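Lasso peptide isopeptidase AtxE2 (Asticcacaulis excentricus, PDB 5TXE) hydrolyses the isopeptide bond of the lasso peptides astexin-2 and astexin-3, converting these threaded substrates into linear peptides. Local coordinates at residues P432-Q437 against A460-L465; R398-E403 against D418-P423; F268-T273 against A280-V285. The protein carries 1 engineered substitution. All blocks are in the same frame, centred on the assembly; numbering follows the deposited sequence.

Interaction 1 (P432-Q437 against A460-L465)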
# COMPACT_ATOMS: atom_id res chain seq x y z
N PRO A 432 -15.51 6.89 23.06
CA PRO A 432 -15.41 7.59 21.77
C PRO A 432 -14.74 6.66 20.75
O PRO A 432 -13.99 5.75 21.10
CB PRO A 432 -14.54 8.79 22.10
CG PRO A 432 -13.63 8.31 23.19
CD PRO A 432 -14.51 7.37 24.04
N LEU A 433 -15.11 6.83 19.51
CA LEU A 433 -14.65 5.99 18.45
C LEU A 433 -13.85 6.78 17.42
O LEU A 433 -14.24 7.90 17.01
CB LEU A 433 -15.88 5.44 17.76
CG LEU A 433 -15.63 4.53 16.53
CD1 LEU A 433 -14.88 3.27 16.84
CD2 LEU A 433 -16.94 4.17 15.86
N VAL A 434 -12.79 6.16 16.93
CA VAL A 434 -12.04 6.71 15.79
C VAL A 434 -12.00 5.67 14.69
O VAL A 434 -11.67 4.50 14.94
CB VAL A 434 -10.61 7.10 16.20
CG1 VAL A 434 -9.81 7.49 14.97
CG2 VAL A 434 -10.65 8.22 17.22
N ILE A 435 -12.32 6.09 13.48
CA ILE A 435 -12.34 5.20 12.31
C ILE A 435 -11.08 5.43 11.47
O ILE A 435 -10.78 6.59 11.11
CB ILE A 435 -13.58 5.44 11.48
CG1 ILE A 435 -14.84 5.20 12.32
CG2 ILE A 435 -13.58 4.53 10.30
CD1 ILE A 435 -16.11 5.71 11.67
N VAL A 436 -10.34 4.34 11.23
CA VAL A 436 -9.15 4.30 10.41
C VAL A 436 -9.48 3.46 9.16
O VAL A 436 -10.07 2.39 9.30
CB VAL A 436 -7.99 3.73 11.16
CG1 VAL A 436 -6.75 3.61 10.31
CG2 VAL A 436 -7.71 4.55 12.36
N GLN A 437 -9.11 3.93 7.97
CA GLN A 437 -9.41 3.27 6.72
C GLN A 437 -8.12 2.93 5.91
O GLN A 437 -7.06 3.45 6.20
CB GLN A 437 -10.26 4.21 5.86
CG GLN A 437 -11.38 4.91 6.56
CD GLN A 437 -12.17 5.75 5.57
OE1 GLN A 437 -12.86 5.21 4.69
NE2 GLN A 437 -12.04 7.06 5.67
N ALA A 460 -4.80 5.11 24.04
CA ALA A 460 -5.24 6.39 24.59
C ALA A 460 -6.68 6.42 25.02
O ALA A 460 -7.16 7.51 25.36
CB ALA A 460 -5.02 7.48 23.56
N GLY A 461 -7.41 5.31 24.92
CA GLY A 461 -8.78 5.27 25.43
C GLY A 461 -9.87 5.30 24.39
O GLY A 461 -11.03 5.43 24.72
N PHE A 462 -9.52 5.21 23.11
CA PHE A 462 -10.52 5.16 22.05
C PHE A 462 -10.83 3.73 21.64
O PHE A 462 -9.96 2.86 21.71
CB PHE A 462 -10.02 5.89 20.80
CG PHE A 462 -9.83 7.34 21.00
CD1 PHE A 462 -10.89 8.20 20.87
CD2 PHE A 462 -8.59 7.84 21.33
CE1 PHE A 462 -10.72 9.55 21.06
CE2 PHE A 462 -8.39 9.19 21.52
CZ PHE A 462 -9.44 10.04 21.39
N ALA A 463 -12.08 3.50 21.24
CA ALA A 463 -12.40 2.37 20.39
C ALA A 463 -11.95 2.78 19.02
O ALA A 463 -12.14 3.95 18.63
CB ALA A 463 -13.90 2.09 20.34
N VAL A 464 -11.35 1.84 18.30
CA VAL A 464 -10.87 2.10 16.96
C VAL A 464 -11.49 1.07 16.02
O VAL A 464 -11.46 -0.13 16.29
CB VAL A 464 -9.34 2.01 16.84
CG1 VAL A 464 -8.91 2.38 15.44
CG2 VAL A 464 -8.69 2.90 17.84
N LEU A 465 -12.10 1.57 14.97
CA LEU A 465 -12.60 0.74 13.93
C LEU A 465 -11.62 0.82 12.79
O LEU A 465 -11.49 1.84 12.13
CB LEU A 465 -13.97 1.22 13.49
CG LEU A 465 -14.61 0.45 12.34
CD1 LEU A 465 -14.92 -0.97 12.70
CD2 LEU A 465 -15.90 1.17 11.96

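Interaction 2 (R398-E403 against D418-P423)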
# COMPACT_ATOMS: atom_id res chain seq x y z
N ARG A 398 1.46 -4.24 26.57
CA ARG A 398 0.06 -4.49 26.87
C ARG A 398 -0.74 -4.14 25.64
O ARG A 398 -1.03 -2.97 25.36
CB ARG A 398 -0.43 -3.69 28.10
CG ARG A 398 -1.66 -4.30 28.78
CD ARG A 398 -1.68 -4.01 30.30
NE ARG A 398 -2.78 -3.20 30.89
CZ ARG A 398 -4.04 -3.62 31.02
NH1 ARG A 398 -4.42 -4.79 30.51
NH2 ARG A 398 -4.93 -2.83 31.62
N LEU A 399 -1.11 -5.17 24.91
CA LEU A 399 -1.78 -5.03 23.67
C LEU A 399 -3.28 -4.80 23.83
O LEU A 399 -3.90 -5.38 24.67
CB LEU A 399 -1.56 -6.25 22.81
CG LEU A 399 -0.13 -6.50 22.39
CD1 LEU A 399 -0.10 -7.76 21.54
CD2 LEU A 399 0.45 -5.37 21.58
N PRO A 400 -3.85 -3.92 23.01
CA PRO A 400 -5.29 -3.79 22.88
C PRO A 400 -5.91 -5.11 22.49
O PRO A 400 -5.22 -6.01 21.97
CB PRO A 400 -5.45 -2.83 21.69
CG PRO A 400 -4.23 -2.01 21.71
CD PRO A 400 -3.13 -2.94 22.17
N LYS A 401 -7.20 -5.20 22.74
CA LYS A 401 -7.97 -6.37 22.38
C LYS A 401 -8.52 -6.12 20.96
O LYS A 401 -9.03 -5.04 20.67
CB LYS A 401 -9.09 -6.54 23.42
CG LYS A 401 -10.03 -7.73 23.19
CD LYS A 401 -11.30 -7.68 24.08
CE LYS A 401 -12.60 -8.10 23.37
NZ LYS A 401 -12.74 -9.57 23.22
N VAL A 402 -8.41 -7.12 20.08
CA VAL A 402 -8.94 -7.06 18.73
C VAL A 402 -10.06 -8.08 18.48
O VAL A 402 -9.94 -9.23 18.84
CB VAL A 402 -7.84 -7.37 17.71
CG1 VAL A 402 -8.34 -7.10 16.29
CG2 VAL A 402 -6.65 -6.50 17.99
N GLU A 403 -11.10 -7.67 17.78
CA GLU A 403 -12.17 -8.56 17.47
C GLU A 403 -12.63 -8.27 16.04
O GLU A 403 -12.92 -7.14 15.70
CB GLU A 403 -13.28 -8.31 18.49
CG GLU A 403 -14.66 -8.50 17.93
CD GLU A 403 -15.78 -8.19 18.94
OE1 GLU A 403 -15.51 -7.65 20.08
OE2 GLU A 403 -16.95 -8.49 18.53
N ASP A 418 -12.17 -4.55 11.69
CA ASP A 418 -11.61 -4.91 12.98
C ASP A 418 -11.92 -3.86 14.02
O ASP A 418 -11.80 -2.69 13.74
CB ASP A 418 -10.11 -5.19 12.87
CG ASP A 418 -9.80 -6.53 12.12
OD1 ASP A 418 -10.34 -7.60 12.53
OD2 ASP A 418 -9.05 -6.52 11.10
N LEU A 419 -12.40 -4.29 15.19
CA LEU A 419 -12.64 -3.46 16.31
C LEU A 419 -11.46 -3.62 17.24
O LEU A 419 -11.06 -4.73 17.57
CB LEU A 419 -13.93 -3.86 16.98
CG LEU A 419 -14.20 -3.17 18.31
CD1 LEU A 419 -14.39 -1.68 18.11
CD2 LEU A 419 -15.42 -3.76 19.04
N VAL A 420 -10.89 -2.50 17.68
CA VAL A 420 -9.78 -2.52 18.60
C VAL A 420 -10.18 -1.81 19.84
O VAL A 420 -10.70 -0.69 19.76
CB VAL A 420 -8.59 -1.82 17.98
CG1 VAL A 420 -7.33 -1.99 18.82
CG2 VAL A 420 -8.36 -2.33 16.55
N LEU A 421 -9.98 -2.41 21.01
CA LEU A 421 -10.40 -1.76 22.26
C LEU A 421 -9.23 -1.51 23.16
O LEU A 421 -8.25 -2.23 23.13
CB LEU A 421 -11.40 -2.64 23.01
CG LEU A 421 -12.69 -2.85 22.20
CD1 LEU A 421 -13.55 -4.01 22.75
CD2 LEU A 421 -13.50 -1.59 22.16
N PRO A 422 -9.33 -0.51 24.01
CA PRO A 422 -8.23 -0.25 24.92
C PRO A 422 -7.91 -1.45 25.78
O PRO A 422 -8.82 -2.18 26.12
CB PRO A 422 -8.75 0.86 25.81
CG PRO A 422 -9.89 1.46 25.07
CD PRO A 422 -10.48 0.38 24.23
N PRO A 423 -6.63 -1.66 26.11
CA PRO A 423 -6.24 -2.78 27.00
C PRO A 423 -7.08 -3.00 28.31
O PRO A 423 -7.38 -4.14 28.64
CB PRO A 423 -4.77 -2.47 27.33
CG PRO A 423 -4.30 -1.50 26.28
CD PRO A 423 -5.51 -0.72 25.88

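Interaction 3 (F268-T273 against A280-V285)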
# COMPACT_ATOMS: atom_id res chain seq x y z
N PHE A 268 -0.82 -25.75 -15.53
CA PHE A 268 -1.90 -25.17 -14.76
C PHE A 268 -1.96 -23.68 -14.98
O PHE A 268 -0.93 -23.02 -15.07
CB PHE A 268 -1.71 -25.48 -13.34
CG PHE A 268 -1.82 -26.93 -13.04
CD1 PHE A 268 -3.06 -27.54 -12.96
CD2 PHE A 268 -0.71 -27.67 -12.83
CE1 PHE A 268 -3.19 -28.89 -12.66
CE2 PHE A 268 -0.82 -29.02 -12.55
CZ PHE A 268 -2.06 -29.63 -12.46
N SER A 269 -3.17 -23.17 -15.18
CA SER A 269 -3.36 -21.77 -15.30
C SER A 269 -4.77 -21.43 -14.79
O SER A 269 -5.40 -22.27 -14.17
CB SER A 269 -3.16 -21.34 -16.73
OG SER A 269 -4.17 -21.90 -17.53
N VAL A 270 -5.21 -20.21 -15.01
CA VAL A 270 -6.44 -19.74 -14.45
C VAL A 270 -7.14 -18.98 -15.53
O VAL A 270 -6.50 -18.26 -16.29
CB VAL A 270 -6.00 -18.87 -13.27
CG1 VAL A 270 -6.65 -17.53 -13.23
CG2 VAL A 270 -6.09 -19.68 -12.00
N SER A 271 -8.44 -19.13 -15.68
CA SER A 271 -9.14 -18.27 -16.66
C SER A 271 -10.60 -18.12 -16.30
O SER A 271 -11.11 -18.85 -15.48
CB SER A 271 -9.00 -18.85 -18.07
OG SER A 271 -9.71 -20.08 -18.16
N ARG A 272 -11.29 -17.23 -16.99
CA ARG A 272 -12.74 -17.03 -16.81
C ARG A 272 -13.54 -17.69 -17.94
O ARG A 272 -13.04 -17.82 -19.06
CB ARG A 272 -13.02 -15.54 -16.82
CG ARG A 272 -11.98 -14.71 -16.12
CD ARG A 272 -12.21 -13.23 -16.36
NE ARG A 272 -12.04 -12.51 -15.09
CZ ARG A 272 -10.86 -12.17 -14.54
NH1 ARG A 272 -9.71 -12.45 -15.14
NH2 ARG A 272 -10.85 -11.56 -13.36
N THR A 273 -14.79 -18.10 -17.68
CA THR A 273 -15.70 -18.56 -18.75
C THR A 273 -15.99 -17.44 -19.75
O THR A 273 -16.28 -17.71 -20.90
CB THR A 273 -17.05 -19.07 -18.22
OG1 THR A 273 -16.83 -19.90 -17.08
CG2 THR A 273 -17.79 -19.90 -19.30
N ALA A 280 -16.04 -11.70 -13.49
CA ALA A 280 -16.27 -13.12 -13.48
C ALA A 280 -15.12 -13.78 -12.74
O ALA A 280 -13.94 -13.44 -12.92
CB ALA A 280 -16.38 -13.68 -14.89
N PRO A 281 -15.46 -14.72 -11.90
CA PRO A 281 -14.44 -15.47 -11.16
C PRO A 281 -13.54 -16.29 -12.09
O PRO A 281 -13.97 -16.74 -13.15
CB PRO A 281 -15.27 -16.36 -10.24
CG PRO A 281 -16.57 -16.53 -10.95
CD PRO A 281 -16.81 -15.29 -11.75
N THR A 282 -12.28 -16.44 -11.71
CA THR A 282 -11.37 -17.27 -12.46
C THR A 282 -11.45 -18.62 -11.85
O THR A 282 -11.84 -18.77 -10.68
CB THR A 282 -9.91 -16.78 -12.36
OG1 THR A 282 -9.40 -17.02 -11.03
CG2 THR A 282 -9.83 -15.32 -12.68
N THR A 283 -11.06 -19.60 -12.67
CA THR A 283 -11.07 -21.00 -12.31
C THR A 283 -9.74 -21.60 -12.76
O THR A 283 -9.28 -21.31 -13.86
CB THR A 283 -12.21 -21.76 -13.05
OG1 THR A 283 -13.49 -21.19 -12.73
CG2 THR A 283 -12.23 -23.18 -12.64
N LEU A 284 -9.17 -22.46 -11.92
CA LEU A 284 -8.06 -23.28 -12.28
C LEU A 284 -8.34 -24.20 -13.48
O LEU A 284 -9.36 -24.91 -13.49
CB LEU A 284 -7.75 -24.19 -11.14
CG LEU A 284 -6.49 -25.03 -11.33
CD1 LEU A 284 -5.27 -24.16 -11.40
CD2 LEU A 284 -6.38 -25.98 -10.17
N VAL A 285 -7.44 -24.19 -14.46
CA VAL A 285 -7.51 -25.10 -15.63
C VAL A 285 -6.20 -25.88 -15.81
O VAL A 285 -5.11 -25.41 -15.46
CB VAL A 285 -7.90 -24.42 -16.97
CG1 VAL A 285 -8.97 -23.36 -16.78
CG2 VAL A 285 -6.70 -23.82 -17.64

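Interaction 1 (P432-Q437 against A460-L465)
F462 and P432 meet at the start of the parallel pairing. The proline ring crosses the phenyl group at about a right angle, with P432 CG 3.6 Å from F462 CD1. V434 comes to the same ring from further along the strand. Its CG2 sits 4.1 Å from the F462 ring centroid, off-centre, as a CH-pi contact. That methyl lies beside the backbone N because CG1 takes the anti place (chi1 172°).

On the opposite face of the sheet, L433 leans across the strand gap. Its CD1 reaches A463 O at 3.3 Å and also touches A463 CB and L465 CB. Next to it, I435 and L465 lie side by side and point the same way. V436 CG2 meets V464 CG1 at 4.0 Å on the V434 side.

Four backbone hydrogen bonds fix this register. A463 N binds P432 O, and V434 N binds A463 O at 2.9 Å. L465 N then binds V434 O, and V436 N closes the ladder on L465 O with a nearly straight bond (168°).

The next shell holds these side chains in place. L457 of helix 454-459 and F657 of helix 643-662 cover the V434 and F462 face. V521, L523 and F543 pack on I435. G461, with positive phi, ends helix 454-459 in a Schellman motif and leads the chain into the second strand.

Strand 431-436, helix 454-459 and strand 463-467 thus form a beta-alpha-beta unit of the alpha/beta-hydrolase sheet. The first strand runs toward Y438, which stabilizes the alkoxide intermediate.

Interaction 2 (R398-E403 against D418-P423)
R398 folds over P423 through two bends of its chain, at chi2 (149°) and chi3 (117°). They bring one face of the guanidinium over P423 CB. This carbon stands 3.9 Å from the guanidinium plane, over its centre. R398 CG touches the same CB, so the proline meets both the stem and the head of the arginine. The contact is at the surface.

V420 has its CG1 anti to the backbone N (chi1 -172°), and this turns the methyl to P400. V420 CG1 and P400 CB are 3.5 Å apart. P400 CB also lies 3.2 Å from L421 O, so the ring is packed against both backbone and side chain.

From K401 on, the two strands pair in antiparallel fashion. K401 and L421 form a hydrogen-bonded pair: L421 N binds K401 O at 2.8 Å, and the return bond from K401 N to L421 O is longer, at 3.2 Å. V402 and V420 are a non-hydrogen-bonded pair. E403 and L419 again exchange two bonds, and that from L419 N to E403 O is nearly straight.

E403 extends beyond CG and runs alongside L419, with E403 OE1 4.0 Å from L419 CD2. Its carboxylate also forms a salt bridge with R513. D418 is buried. Its OD1 pairs with R404 in a salt bridge, and OD2 is hydrogen-bonded to S440, so both oxygens have partners.

The hairpin makes one margin of the mixed sheet, with 401-408 outermost. Strand 414-421 pairs on its other side with strand 463-467, where V420 bonds V464. Helix 454-459 covers P400 and V420 through I454, L455 and A458.

Interaction 3 (F268-T273 against A280-V285)
R272 reaches across to T282 and A280, at the loop end of the hairpin. Its chain bends at chi3 (136°), and the guanidinium comes to lie over the methyl of T282. T282 CG2 stands 3.7 Å from the guanidinium plane, off toward the rim. R272 NE gives a weak hydrogen bond to A280 O at 3.0 Å, with an angle of 127°. NH2 makes another weak bond, to I278 O. With an alanine here, the T282 methyl would probably lose its cover and A280 O this donor.

T282 also meets V270. Its CB lies only 3.5 Å from V270 CG1, a tight carbon pair. T282 N is hydrogen-bonded to N303.

V285 anchors the far end. It exchanges two backbone bonds with S269, the one from V285 N to S269 O being 2.8 Å. Its methyls face serines: CG2 lies beside S269 OG, and CG1 is 3.6 Å from S271 OG. S271 and T283 form the second hydrogen-bonded pair, with V270 and L284 between.

L284 turns to the buried side, against M307 and M334. Its backbone bonds to C296 and C301, the two halves of a disulfide.

Strands 266-271 and 283-288 are the middle strands of a four-stranded antiparallel sheet. This beta hairpin is consistent with a blade of the beta-propeller found in the prolyl oligopeptidase family.

In the fold
Interactions 1 and 2 belong to the same sheet. Strand 463-467 lies between 431-436 and 414-421, and V464 joins the two contacts through its O and V420 N at 2.8 Å. Interaction 1 is buried and parallel, held by aliphatic and aromatic groups. Interaction 2 is antiparallel and nearer the sheet margin, where a surface arginine packs on a proline and the acidic side chains turn to partners beyond the two segments. Interaction 3 stands apart, with its centre about 40 Å from that of interaction 1. It is partly buried, and its hydroxyls and arginine mix with valines in a separate, wholly antiparallel sheet. All three rest on backbone ladders, but only interaction 1 encloses a helix between its segments.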